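Local coordinates for protein pectate lyase (Bacillus, PDB 3VMV) that probably cleaves the polygalacturonate of pectin by beta-elimination, as a secreted member of polysaccharide lyase family 1, at residues 179-184 and 189-194; 170-173 and 177-180; 121-126 and 137-142; 263-268 and 275-280. All blocks are in the same frame, centred on the assembly; numbering follows the deposited sequence.

Contact 1: residues 179-184 and 189-194; sequences MLVGHT and LAPDKI
Gly182 and Ala190 bring the two backbones together, their CA atoms 5.0 Å apart, where residues 179-184 leave strand 177-181 and residues 189-194 approach strand 192-197. The touching parts run nearly antiparallel, 164° between their end-to-end directions, yet no direct hydrogen bond links them. At the point of closest approach, Gly182 CA lies 3.5 Å from Pro191 CD, so backbone packs straight onto the proline ring. Next along, Val181 has CG1 anti to its own N (chi1 178°), which turns this methyl to Pro191 CB at 4.0 Å and to Ile194 CG1 at 4.1 Å; Val181 and Ile194 lie alongside one another, pointing opposite ways. At the outer end, Leu189 CD1 comes to the edge of the His183 ring, 4.2 Å from CE1. One water replaces a direct polar link: it accepts from His183 N (3.2 Å), donates to Leu189 O (3.2 Å), and lies in the imidazole plane 2.7 Å from His183 ND1. Three groups from both segments thus grip this water, which should restrain the ring's rotation. The join between two beta-helix strands therefore combines an apolar inner part with a water-mediated outer one.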
loop_
_atom_site.group_PDB
_atom_site.type_symbol
_atom_site.label_atom_id
_atom_site.label_comp_id
_atom_site.label_asym_id
_atom_site.label_seq_id
_atom_site.Cartn_x
_atom_site.Cartn_y
_atom_site.Cartn_z
ATOM N N MET A 179 5.781 -0.340 -4.412
ATOM C CA MET A 179 5.488 -0.490 -2.988
ATOM C C MET A 179 6.683 -1.000 -2.236
ATOM O O MET A 179 7.331 -1.979 -2.646
ATOM C CB MET A 179 4.386 -1.526 -2.791
ATOM C CG MET A 179 3.073 -1.117 -3.382
ATOM S SD MET A 179 1.733 -2.286 -3.025
ATOM C CE MET A 179 2.370 -3.828 -3.685
ATOM N N LEU A 180 6.994 -0.364 -1.105
ATOM C CA LEU A 180 8.076 -0.819 -0.231
ATOM C C LEU A 180 7.484 -1.319 1.094
ATOM O O LEU A 180 6.485 -0.740 1.604
ATOM C CB LEU A 180 8.992 0.399 0.038
ATOM C CG LEU A 180 10.429 0.483 0.470
ATOM C CD1 LEU A 180 11.315 -0.190 -0.574
ATOM C CD2 LEU A 180 10.805 1.956 0.654
ATOM N N VAL A 181 8.077 -2.376 1.652
ATOM C CA VAL A 181 7.771 -2.773 3.011
ATOM C C VAL A 181 9.106 -2.923 3.681
ATOM O O VAL A 181 9.739 -3.985 3.593
ATOM C CB VAL A 181 6.957 -4.090 3.050
ATOM C CG1 VAL A 181 6.692 -4.526 4.501
ATOM C CG2 VAL A 181 5.648 -3.936 2.287
ATOM N N GLY A 182 9.540 -1.887 4.395
ATOM C CA GLY A 182 10.881 -1.817 4.966
ATOM C C GLY A 182 11.822 -1.113 3.993
ATOM O O GLY A 182 12.035 -1.599 2.894
ATOM N N HIS A 183 12.381 0.024 4.420
ATOM C CA HIS A 183 13.146 0.904 3.522
ATOM C C HIS A 183 14.657 0.693 3.593
ATOM O O HIS A 183 15.398 1.244 2.781
ATOM C CB HIS A 183 12.822 2.392 3.838
ATOM C CG HIS A 183 13.481 2.909 5.084
ATOM N ND1 HIS A 183 13.182 2.448 6.349
ATOM C CD2 HIS A 183 14.498 3.794 5.248
ATOM C CE1 HIS A 183 13.962 3.038 7.240
ATOM N NE2 HIS A 183 14.776 3.856 6.596
ATOM N N THR A 184 15.107 -0.077 4.578
ATOM C CA THR A 184 16.531 -0.299 4.796
ATOM C C THR A 184 16.746 -1.658 5.455
ATOM O O THR A 184 15.826 -2.213 6.053
ATOM C CB THR A 184 17.143 0.809 5.666
ATOM O OG1 THR A 184 18.571 0.776 5.518
ATOM C CG2 THR A 184 16.773 0.633 7.142
ATOM N N LEU A 189 13.854 -1.808 12.484
ATOM C CA LEU A 189 12.956 -0.779 11.954
ATOM C C LEU A 189 11.948 -1.392 10.986
ATOM O O LEU A 189 11.152 -0.667 10.400
ATOM C CB LEU A 189 13.740 0.255 11.157
ATOM C CG LEU A 189 14.651 1.105 12.045
ATOM C CD1 LEU A 189 15.349 2.074 11.118
ATOM C CD2 LEU A 189 13.791 1.822 13.085
ATOM N N ALA A 190 11.981 -2.704 10.792
ATOM C CA ALA A 190 11.087 -3.313 9.781
ATOM C C ALA A 190 9.616 -3.261 10.178
ATOM O O ALA A 190 9.249 -3.580 11.310
ATOM C CB ALA A 190 11.491 -4.758 9.576
ATOM N N PRO A 191 8.750 -2.932 9.222
ATOM C CA PRO A 191 7.329 -3.204 9.410
ATOM C C PRO A 191 7.099 -4.712 9.555
ATOM O O PRO A 191 7.981 -5.546 9.287
ATOM C CB PRO A 191 6.707 -2.735 8.086
ATOM C CG PRO A 191 7.729 -1.726 7.505
ATOM C CD PRO A 191 9.049 -2.399 7.885
ATOM N N ASP A 192 5.848 -5.060 9.889
ATOM C CA ASP A 192 5.425 -6.451 9.928
ATOM C C ASP A 192 3.925 -6.519 9.768
ATOM O O ASP A 192 3.228 -5.546 10.042
ATOM C CB ASP A 192 5.793 -7.064 11.270
ATOM C CG ASP A 192 5.819 -8.587 11.253
ATOM O OD1 ASP A 192 5.751 -9.210 12.348
ATOM O OD2 ASP A 192 5.931 -9.217 10.184
ATOM N N LYS A 193 3.427 -7.688 9.354
ATOM C CA LYS A 193 1.996 -8.006 9.402
ATOM C C LYS A 193 1.163 -7.121 8.433
ATOM O O LYS A 193 0.353 -6.232 8.823
ATOM C CB LYS A 193 1.469 -8.001 10.839
ATOM C CG LYS A 193 2.206 -9.004 11.733
ATOM C CD LYS A 193 1.548 -8.968 13.103
ATOM C CE LYS A 193 2.395 -9.666 14.140
ATOM N NZ LYS A 193 3.646 -8.899 14.412
ATOM N N ILE A 194 1.423 -7.354 7.145
ATOM C CA ILE A 194 0.742 -6.631 6.048
ATOM C C ILE A 194 -0.030 -7.627 5.170
ATOM O O ILE A 194 0.531 -8.637 4.759
ATOM C CB ILE A 194 1.790 -5.957 5.133
ATOM C CG1 ILE A 194 2.972 -5.390 5.941
ATOM C CG2 ILE A 194 1.159 -4.937 4.165
ATOM C CD1 ILE A 194 2.578 -4.202 6.864
HETATM O O HOH W 1 11.679 0.502 7.465
#

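Contact 2: residues 170-173 and 177-180; sequences NKFE and KTML
A Met-aromatic contact inside the parallel beta-helix joins Phe172, on strand 165-175, to Met179, on strand 177-181, the next strand along the chain. The evidence is direct: Met179 SD stands 4.0 Å from the centroid of the Phe172 ring and only 27° off the ring normal, hence over a face. It is shifted toward one side of the ring, with CE1 and CZ of Phe172 each 3.7 Å from Met179 SD. Met179 CG also joins in, 3.8 Å from Phe172 CE1. The methionine is extended as far as its sulfur and then bends at chi3 (-57°), so SD reaches the ring while the CE methyl turns off it; the two side chains cross at about a right angle. Thr178 contributes its methyl, CG2, which lies 3.8 Å from Phe172 CD1 and 4.0 Å from Phe172 CB. Its hydroxyl, OG1, is hydrogen-bonded instead to Ser206 O, so the threonine divides its methyl and polar ends between different partners. Phe201, from strand 200-202, meets the Phe172 ring with its plane turned by about 40° and also packs on Met179. All three touching residues are buried, and the polarisable sulfur over the pi face gives strong dispersion, probably with a modest electrostatic part; across these two segments cohesion is apolar, with the threonine hydroxyl satisfied elsewhere.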
loop_
_atom_site.group_PDB
_atom_site.type_symbol
_atom_site.label_atom_id
_atom_site.label_comp_id
_atom_site.label_asym_id
_atom_site.label_seq_id
_atom_site.Cartn_x
_atom_site.Cartn_y
_atom_site.Cartn_z
ATOM N N ASN A 170 -7.437 -1.870 -4.345
ATOM C CA ASN A 170 -6.908 -0.662 -4.961
ATOM C C ASN A 170 -6.415 -0.938 -6.347
ATOM O O ASN A 170 -6.156 -2.093 -6.706
ATOM C CB ASN A 170 -5.696 -0.147 -4.160
ATOM C CG ASN A 170 -6.017 0.104 -2.692
ATOM O OD1 ASN A 170 -6.666 1.097 -2.361
ATOM N ND2 ASN A 170 -5.489 -0.756 -1.795
ATOM N N LYS A 171 -6.246 0.111 -7.138
ATOM C CA LYS A 171 -5.506 -0.035 -8.408
ATOM C C LYS A 171 -4.176 0.683 -8.240
ATOM O O LYS A 171 -4.136 1.790 -7.712
ATOM C CB LYS A 171 -6.261 0.600 -9.556
ATOM C CG LYS A 171 -7.629 -0.067 -9.821
ATOM C CD LYS A 171 -8.261 0.543 -11.088
ATOM C CE LYS A 171 -9.566 -0.197 -11.442
ATOM N NZ LYS A 171 -10.121 0.349 -12.726
ATOM N N PHE A 172 -3.090 -0.000 -8.622
ATOM C CA PHE A 172 -1.742 0.583 -8.671
ATOM C C PHE A 172 -1.330 0.450 -10.139
ATOM O O PHE A 172 -1.218 -0.667 -10.655
ATOM C CB PHE A 172 -0.764 -0.287 -7.864
ATOM C CG PHE A 172 -0.961 -0.261 -6.373
ATOM C CD1 PHE A 172 -0.142 0.552 -5.579
ATOM C CD2 PHE A 172 -1.953 -1.034 -5.756
ATOM C CE1 PHE A 172 -0.264 0.589 -4.199
ATOM C CE2 PHE A 172 -2.085 -1.013 -4.377
ATOM C CZ PHE A 172 -1.248 -0.172 -3.584
ATOM N N GLU A 173 -1.085 1.556 -10.840
ATOM C CA GLU A 173 -0.845 1.477 -12.259
ATOM C C GLU A 173 0.181 2.496 -12.671
ATOM O O GLU A 173 0.345 3.530 -12.034
ATOM C CB GLU A 173 -2.125 1.772 -13.032
ATOM C CG GLU A 173 -3.309 0.875 -12.659
ATOM C CD GLU A 173 -4.466 0.965 -13.665
ATOM O OE1 GLU A 173 -5.573 1.400 -13.273
ATOM O OE2 GLU A 173 -4.288 0.582 -14.855
ATOM N N LYS A 177 8.477 2.462 -9.142
ATOM C CA LYS A 177 8.818 1.840 -7.848
ATOM C C LYS A 177 7.568 1.722 -6.978
ATOM O O LYS A 177 7.225 2.626 -6.207
ATOM C CB LYS A 177 9.908 2.637 -7.116
ATOM C CG LYS A 177 11.143 2.929 -7.962
ATOM C CD LYS A 177 12.169 3.787 -7.155
ATOM C CE LYS A 177 11.628 5.177 -6.815
ATOM N NZ LYS A 177 12.734 5.939 -6.104
ATOM N N THR A 178 6.859 0.604 -7.108
ATOM C CA THR A 178 5.451 0.601 -6.666
ATOM C C THR A 178 5.231 0.633 -5.142
ATOM O O THR A 178 4.565 1.552 -4.645
ATOM C CB THR A 178 4.703 -0.578 -7.291
ATOM O OG1 THR A 178 5.051 -0.690 -8.681
ATOM C CG2 THR A 178 3.180 -0.372 -7.239
ATOM N N MET A 179 5.781 -0.340 -4.412
ATOM C CA MET A 179 5.488 -0.490 -2.988
ATOM C C MET A 179 6.683 -1.000 -2.236
ATOM O O MET A 179 7.331 -1.979 -2.646
ATOM C CB MET A 179 4.386 -1.526 -2.791
ATOM C CG MET A 179 3.073 -1.117 -3.382
ATOM S SD MET A 179 1.733 -2.286 -3.025
ATOM C CE MET A 179 2.370 -3.828 -3.685
ATOM N N LEU A 180 6.994 -0.364 -1.105
ATOM C CA LEU A 180 8.076 -0.819 -0.231
ATOM C C LEU A 180 7.484 -1.319 1.094
ATOM O O LEU A 180 6.485 -0.740 1.604
ATOM C CB LEU A 180 8.992 0.399 0.038
ATOM C CG LEU A 180 10.429 0.483 0.470
ATOM C CD1 LEU A 180 11.315 -0.190 -0.574
ATOM C CD2 LEU A 180 10.805 1.956 0.654
#

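Contact 3: residues 121-126 and 137-142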
loop_
_atom_site.group_PDB
_atom_site.type_symbol
_atom_site.label_atom_id
_atom_site.label_comp_id
_atom_site.label_asym_id
_atom_site.label_seq_id
_atom_site.Cartn_x
_atom_site.Cartn_y
_atom_site.Cartn_z
ATOM N N THR A 121 5.605 10.148 -2.549
ATOM C CA THR A 121 4.922 8.868 -2.376
ATOM C C THR A 121 3.441 9.094 -2.102
ATOM O O THR A 121 3.069 9.993 -1.338
ATOM C CB THR A 121 5.579 8.116 -1.209
ATOM O OG1 THR A 121 6.926 7.750 -1.592
ATOM C CG2 THR A 121 4.809 6.837 -0.851
ATOM N N ALA A 122 2.574 8.292 -2.722
ATOM C CA ALA A 122 1.135 8.547 -2.597
ATOM C C ALA A 122 0.654 8.321 -1.144
ATOM O O ALA A 122 -0.071 9.151 -0.608
ATOM C CB ALA A 122 0.318 7.690 -3.594
ATOM N N ILE A 123 1.011 7.180 -0.537
ATOM C CA ILE A 123 0.757 7.003 0.890
ATOM C C ILE A 123 1.997 6.426 1.529
ATOM O O ILE A 123 2.435 5.335 1.174
ATOM C CB ILE A 123 -0.421 6.080 1.174
ATOM C CG1 ILE A 123 -1.666 6.594 0.465
ATOM C CG2 ILE A 123 -0.688 6.014 2.701
ATOM C CD1 ILE A 123 -2.928 5.680 0.650
ATOM N N GLU A 124 2.575 7.161 2.477
ATOM C CA GLU A 124 3.679 6.674 3.281
ATOM C C GLU A 124 3.170 6.313 4.654
ATOM O O GLU A 124 2.567 7.165 5.316
ATOM C CB GLU A 124 4.788 7.733 3.392
ATOM C CG GLU A 124 5.828 7.302 4.489
ATOM C CD GLU A 124 7.221 7.946 4.432
ATOM O OE1 GLU A 124 8.071 7.550 3.588
ATOM O OE2 GLU A 124 7.503 8.818 5.287
ATOM N N VAL A 125 3.401 5.075 5.101
ATOM C CA VAL A 125 2.920 4.646 6.405
ATOM C C VAL A 125 4.157 4.358 7.263
ATOM O O VAL A 125 4.919 3.460 6.945
ATOM C CB VAL A 125 2.051 3.382 6.277
ATOM C CG1 VAL A 125 1.536 2.960 7.619
ATOM C CG2 VAL A 125 0.886 3.577 5.270
ATOM N N THR A 126 4.383 5.127 8.333
ATOM C CA THR A 126 5.686 5.129 8.966
ATOM C C THR A 126 5.609 5.455 10.438
ATOM O O THR A 126 4.514 5.587 11.007
ATOM C CB THR A 126 6.634 6.092 8.196
ATOM O OG1 THR A 126 7.979 5.894 8.635
ATOM C CG2 THR A 126 6.216 7.571 8.343
ATOM N N ASN A 137 -8.803 2.556 -3.465
ATOM C CA ASN A 137 -8.158 3.738 -4.012
ATOM C C ASN A 137 -7.521 3.449 -5.368
ATOM O O ASN A 137 -7.471 2.297 -5.814
ATOM C CB ASN A 137 -7.075 4.196 -3.067
ATOM C CG ASN A 137 -7.563 4.328 -1.625
ATOM O OD1 ASN A 137 -7.073 3.594 -0.701
ATOM N ND2 ASN A 137 -8.449 5.241 -1.393
ATOM N N GLU A 138 -6.983 4.501 -5.988
ATOM C CA GLU A 138 -6.218 4.344 -7.223
ATOM C C GLU A 138 -4.969 5.171 -7.074
ATOM O O GLU A 138 -5.033 6.315 -6.661
ATOM C CB GLU A 138 -7.018 4.771 -8.459
ATOM C CG GLU A 138 -8.240 3.873 -8.617
ATOM C CD GLU A 138 -9.041 4.075 -9.884
ATOM O OE1 GLU A 138 -8.532 4.636 -10.887
ATOM O OE2 GLU A 138 -10.213 3.630 -9.916
ATOM N N PHE A 139 -3.849 4.569 -7.459
ATOM C CA PHE A 139 -2.533 5.184 -7.310
ATOM C C PHE A 139 -1.806 5.051 -8.612
ATOM O O PHE A 139 -1.767 3.944 -9.180
ATOM C CB PHE A 139 -1.716 4.469 -6.233
ATOM C CG PHE A 139 -2.443 4.311 -4.906
ATOM C CD1 PHE A 139 -2.743 5.422 -4.129
ATOM C CD2 PHE A 139 -2.775 3.050 -4.434
ATOM C CE1 PHE A 139 -3.412 5.308 -2.905
ATOM C CE2 PHE A 139 -3.424 2.910 -3.195
ATOM C CZ PHE A 139 -3.749 4.028 -2.428
ATOM N N TYR A 140 -1.173 6.117 -9.100
ATOM C CA TYR A 140 -0.503 5.999 -10.395
ATOM C C TYR A 140 0.464 7.160 -10.603
ATOM O O TYR A 140 0.367 8.168 -9.895
ATOM C CB TYR A 140 -1.523 5.909 -11.543
ATOM C CG TYR A 140 -2.575 6.984 -11.610
ATOM C CD1 TYR A 140 -2.407 8.109 -12.432
ATOM C CD2 TYR A 140 -3.754 6.864 -10.881
ATOM C CE1 TYR A 140 -3.392 9.056 -12.542
ATOM C CE2 TYR A 140 -4.755 7.842 -10.972
ATOM C CZ TYR A 140 -4.552 8.922 -11.813
ATOM O OH TYR A 140 -5.486 9.942 -11.934
ATOM N N SER A 141 1.363 7.022 -11.569
ATOM C CA SER A 141 2.151 8.180 -12.027
ATOM C C SER A 141 2.376 7.998 -13.521
ATOM O O SER A 141 1.393 8.081 -14.267
ATOM C CB SER A 141 3.436 8.415 -11.204
ATOM O OG SER A 141 4.404 7.405 -11.372
ATOM N N GLU A 142 3.610 7.731 -13.974
ATOM C CA GLU A 142 3.816 7.354 -15.365
ATOM C C GLU A 142 4.837 6.226 -15.416
ATOM O O GLU A 142 5.793 6.211 -14.619
ATOM C CB GLU A 142 4.369 8.536 -16.181
ATOM C CG GLU A 142 3.543 9.797 -16.203
ATOM C CD GLU A 142 2.224 9.671 -16.954
ATOM O OE1 GLU A 142 2.065 8.756 -17.796
ATOM O OE2 GLU A 142 1.329 10.534 -16.736
#
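Phe139 meets Ala122 and Ile123 in the interior of the right-handed parallel beta-helix, the fold of family 1 pectate lyases. Its side chain leaves strand 138-140 toward residues 121-126, and the nearest CA atoms, those of Ala122 and Phe139, are 6.9 Å apart. The first atoms serve mainly as a stalk: Phe139 CB is still 4.6 Å from Ala122 CB. With chi1 at -52°, Phe139 CG stands beside the backbone N and opposite the carbonyl carbon, which sends the ring toward the other segment, and the ring's own twist (chi2 -67°) presents CD1 and CE1. CD1 is the first atom to make close contact, 3.8 Å from Ala122 CB. Farther out, CE1 of Phe139 encounters Ile123, whose CG1 is 4.0 Å away. Both alanine and isoleucine reach the CD1-CE1-CZ side of the ring obliquely. Ile112, on strand 111-113 of the coil before, packs on all three residues, while Val156, on strand 156-158 of the coil after, touches Phe139. The contact itself joins two faces of one coil across the interior through buried hydrocarbon, without a hydrogen bond between its segments. At the far end of the ring, Ile123 extends its chain fully (chi2 178°), and the terminal methyl CD1 straddles one ring bond: it is 3.6 Å from Phe139 CE1 and 3.6 Å from Phe139 CZ.

Contact 4: residues 263-268 and 275-280; sequences GPVGWF and GYWNLR
Trp277, whose indole packs against Gly266, has both nitrogens tied to residues beyond the two segments: its backbone N is hydrogen-bonded to Thr295 OG1, and NE1 makes a weak hydrogen bond to Asn293 O. Across the contact itself the packing is apolar, and the six-membered ring turns one face to Gly266 CA. That atom is 4.0 Å from the centroid of the six-membered ring of Trp277 and 24° off its normal, a CH-pi contact offset toward the rim, and Gly266 C comes within 3.6 Å of Trp277 CZ3. From the other side, the Phe268 ring turns a face to Gly266 C, so the glycine is held between two aromatic rings. Trp277 has chi1 at 39°, with CG between its backbone N and carbonyl carbon, and this brings a face of the indole against Gly266. Val265 fits at the near end of the same side chain: its CG2 is 3.8 Å from Trp277 CB and 3.9 Å from Trp277 CG. The other methyl of Val265, CG1, meets Leu279 CD2 at 4.0 Å. Trp267 is a marginal neighbour, its N 4.0 Å from Trp277 CH2. Phe260 meets the indole with its plane turned by about 90°. Val265, Gly266 and Trp277 are buried, which places this packing in the interior of the parallel beta-helix; strands 265-266 and 276-280 are successive faces of one late coil, stacked on strands 231-234 and 238-242.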
loop_
_atom_site.group_PDB
_atom_site.type_symbol
_atom_site.label_atom_id
_atom_site.label_comp_id
_atom_site.label_asym_id
_atom_site.label_seq_id
_atom_site.Cartn_x
_atom_site.Cartn_y
_atom_site.Cartn_z
ATOM N N GLY A 263 10.801 -12.374 -12.237
ATOM C CA GLY A 263 9.478 -12.957 -12.407
ATOM C C GLY A 263 8.550 -12.496 -11.305
ATOM O O GLY A 263 8.705 -11.422 -10.732
ATOM N N PRO A 264 7.553 -13.322 -10.979
ATOM C CA PRO A 264 6.473 -12.895 -10.089
ATOM C C PRO A 264 6.866 -12.850 -8.605
ATOM O O PRO A 264 6.257 -12.106 -7.833
ATOM C CB PRO A 264 5.374 -13.943 -10.348
ATOM C CG PRO A 264 6.148 -15.180 -10.776
ATOM C CD PRO A 264 7.344 -14.668 -11.539
ATOM N N VAL A 265 7.835 -13.670 -8.237
ATOM C CA VAL A 265 8.349 -13.698 -6.876
ATOM C C VAL A 265 9.787 -14.181 -6.896
ATOM O O VAL A 265 10.166 -14.953 -7.777
ATOM C CB VAL A 265 7.432 -14.591 -5.966
ATOM C CG1 VAL A 265 7.421 -16.021 -6.417
ATOM C CG2 VAL A 265 7.814 -14.457 -4.472
ATOM N N GLY A 266 10.591 -13.691 -5.952
ATOM C CA GLY A 266 11.962 -14.155 -5.799
ATOM C C GLY A 266 12.737 -13.150 -4.989
ATOM O O GLY A 266 12.135 -12.338 -4.261
ATOM N N TRP A 267 14.066 -13.211 -5.123
ATOM C CA TRP A 267 14.950 -12.322 -4.381
ATOM C C TRP A 267 15.767 -11.595 -5.435
ATOM O O TRP A 267 16.469 -12.255 -6.205
ATOM C CB TRP A 267 15.870 -13.159 -3.474
ATOM C CG TRP A 267 16.959 -12.318 -2.829
ATOM C CD1 TRP A 267 16.854 -10.994 -2.478
ATOM C CD2 TRP A 267 18.280 -12.733 -2.451
ATOM N NE1 TRP A 267 18.028 -10.566 -1.923
ATOM C CE2 TRP A 267 18.915 -11.610 -1.881
ATOM C CE3 TRP A 267 18.987 -13.931 -2.543
ATOM C CZ2 TRP A 267 20.230 -11.653 -1.422
ATOM C CZ3 TRP A 267 20.286 -13.976 -2.079
ATOM C CH2 TRP A 267 20.890 -12.840 -1.515
ATOM N N PHE A 268 15.650 -10.264 -5.451
ATOM C CA PHE A 268 16.244 -9.436 -6.506
ATOM C C PHE A 268 16.947 -8.205 -5.943
ATOM O O PHE A 268 16.578 -7.683 -4.885
ATOM C CB PHE A 268 15.142 -8.954 -7.457
ATOM C CG PHE A 268 14.215 -10.047 -7.912
ATOM C CD1 PHE A 268 14.674 -11.049 -8.767
ATOM C CD2 PHE A 268 12.907 -10.080 -7.482
ATOM C CE1 PHE A 268 13.788 -12.046 -9.200
ATOM C CE2 PHE A 268 12.032 -11.086 -7.917
ATOM C CZ PHE A 268 12.478 -12.058 -8.755
ATOM N N GLY A 275 14.643 -13.528 1.255
ATOM C CA GLY A 275 13.436 -13.813 2.033
ATOM C C GLY A 275 12.871 -15.138 1.539
ATOM O O GLY A 275 13.528 -15.899 0.823
ATOM N N TYR A 276 11.641 -15.415 1.967
ATOM C CA TYR A 276 10.993 -16.689 1.684
ATOM C C TYR A 276 9.604 -16.455 1.090
ATOM O O TYR A 276 9.020 -15.348 1.220
ATOM C CB TYR A 276 10.821 -17.460 2.987
ATOM C CG TYR A 276 12.085 -17.792 3.727
ATOM C CD1 TYR A 276 12.746 -18.991 3.503
ATOM C CD2 TYR A 276 12.605 -16.902 4.651
ATOM C CE1 TYR A 276 13.887 -19.301 4.213
ATOM C CE2 TYR A 276 13.744 -17.194 5.348
ATOM C CZ TYR A 276 14.381 -18.394 5.117
ATOM O OH TYR A 276 15.532 -18.729 5.818
ATOM N N TRP A 277 9.017 -17.506 0.520
ATOM C CA TRP A 277 7.675 -17.371 -0.104
ATOM C C TRP A 277 6.983 -18.717 -0.024
ATOM O O TRP A 277 7.612 -19.790 -0.205
ATOM C CB TRP A 277 7.755 -16.894 -1.568
ATOM C CG TRP A 277 8.923 -17.522 -2.348
ATOM C CD1 TRP A 277 8.934 -18.714 -3.041
ATOM C CD2 TRP A 277 10.234 -16.960 -2.493
ATOM N NE1 TRP A 277 10.174 -18.918 -3.610
ATOM C CE2 TRP A 277 11.002 -17.873 -3.264
ATOM C CE3 TRP A 277 10.842 -15.793 -2.008
ATOM C CZ2 TRP A 277 12.348 -17.641 -3.588
ATOM C CZ3 TRP A 277 12.186 -15.553 -2.324
ATOM C CH2 TRP A 277 12.925 -16.473 -3.102
ATOM N N ASN A 278 5.696 -18.678 0.257
ATOM C CA ASN A 278 4.879 -19.884 0.250
ATOM C C ASN A 278 3.883 -19.679 -0.897
ATOM O O ASN A 278 3.143 -18.690 -0.885
ATOM C CB ASN A 278 4.191 -19.992 1.604
ATOM C CG ASN A 278 3.311 -21.209 1.702
ATOM O OD1 ASN A 278 3.309 -22.059 0.799
ATOM N ND2 ASN A 278 2.568 -21.321 2.800
ATOM N N LEU A 279 3.880 -20.569 -1.883
ATOM C CA LEU A 279 3.082 -20.373 -3.087
ATOM C C LEU A 279 1.964 -21.396 -3.099
ATOM O O LEU A 279 2.211 -22.601 -2.994
ATOM C CB LEU A 279 3.970 -20.579 -4.323
ATOM C CG LEU A 279 5.305 -19.804 -4.284
ATOM C CD1 LEU A 279 6.157 -20.042 -5.548
ATOM C CD2 LEU A 279 5.109 -18.329 -4.081
ATOM N N ARG A 280 0.737 -20.929 -3.286
ATOM C CA ARG A 280 -0.378 -21.851 -3.452
ATOM C C ARG A 280 -1.444 -21.272 -4.368
ATOM O O ARG A 280 -1.874 -20.104 -4.192
ATOM C CB ARG A 280 -0.965 -22.105 -2.077
ATOM C CG ARG A 280 -2.185 -22.953 -2.027
ATOM C CD ARG A 280 -2.520 -23.173 -0.541
ATOM N NE ARG A 280 -3.807 -23.840 -0.316
ATOM C CZ ARG A 280 -3.990 -25.158 -0.362
ATOM N NH1 ARG A 280 -2.975 -25.966 -0.652
ATOM N NH2 ARG A 280 -5.196 -25.671 -0.141
#

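How the contacts relate
Contacts 2 and 3 are the closest pair, with centres about 7 Å apart, and they touch directly: Lys171 O and Phe139 N are 2.8 Å apart, a probable hydrogen bond between neighbouring strands, and Phe172 CE1 packs 3.5 Å from Phe139 CD2. Their aromatic cores are therefore continuous from one coil to the next. Contact 1 shares Met179 and Leu180 with contact 2, beginning on the strand where contact 2 ends; their centres are about 14 Å apart. Contact 4 stands farther along the beta-helix, its centre about 18 Å from that of contact 2 and about 23 Å from that of contact 3. Contacts 1, 3 and 4 each join two strands of one coil, while contact 2 passes from one coil to the next.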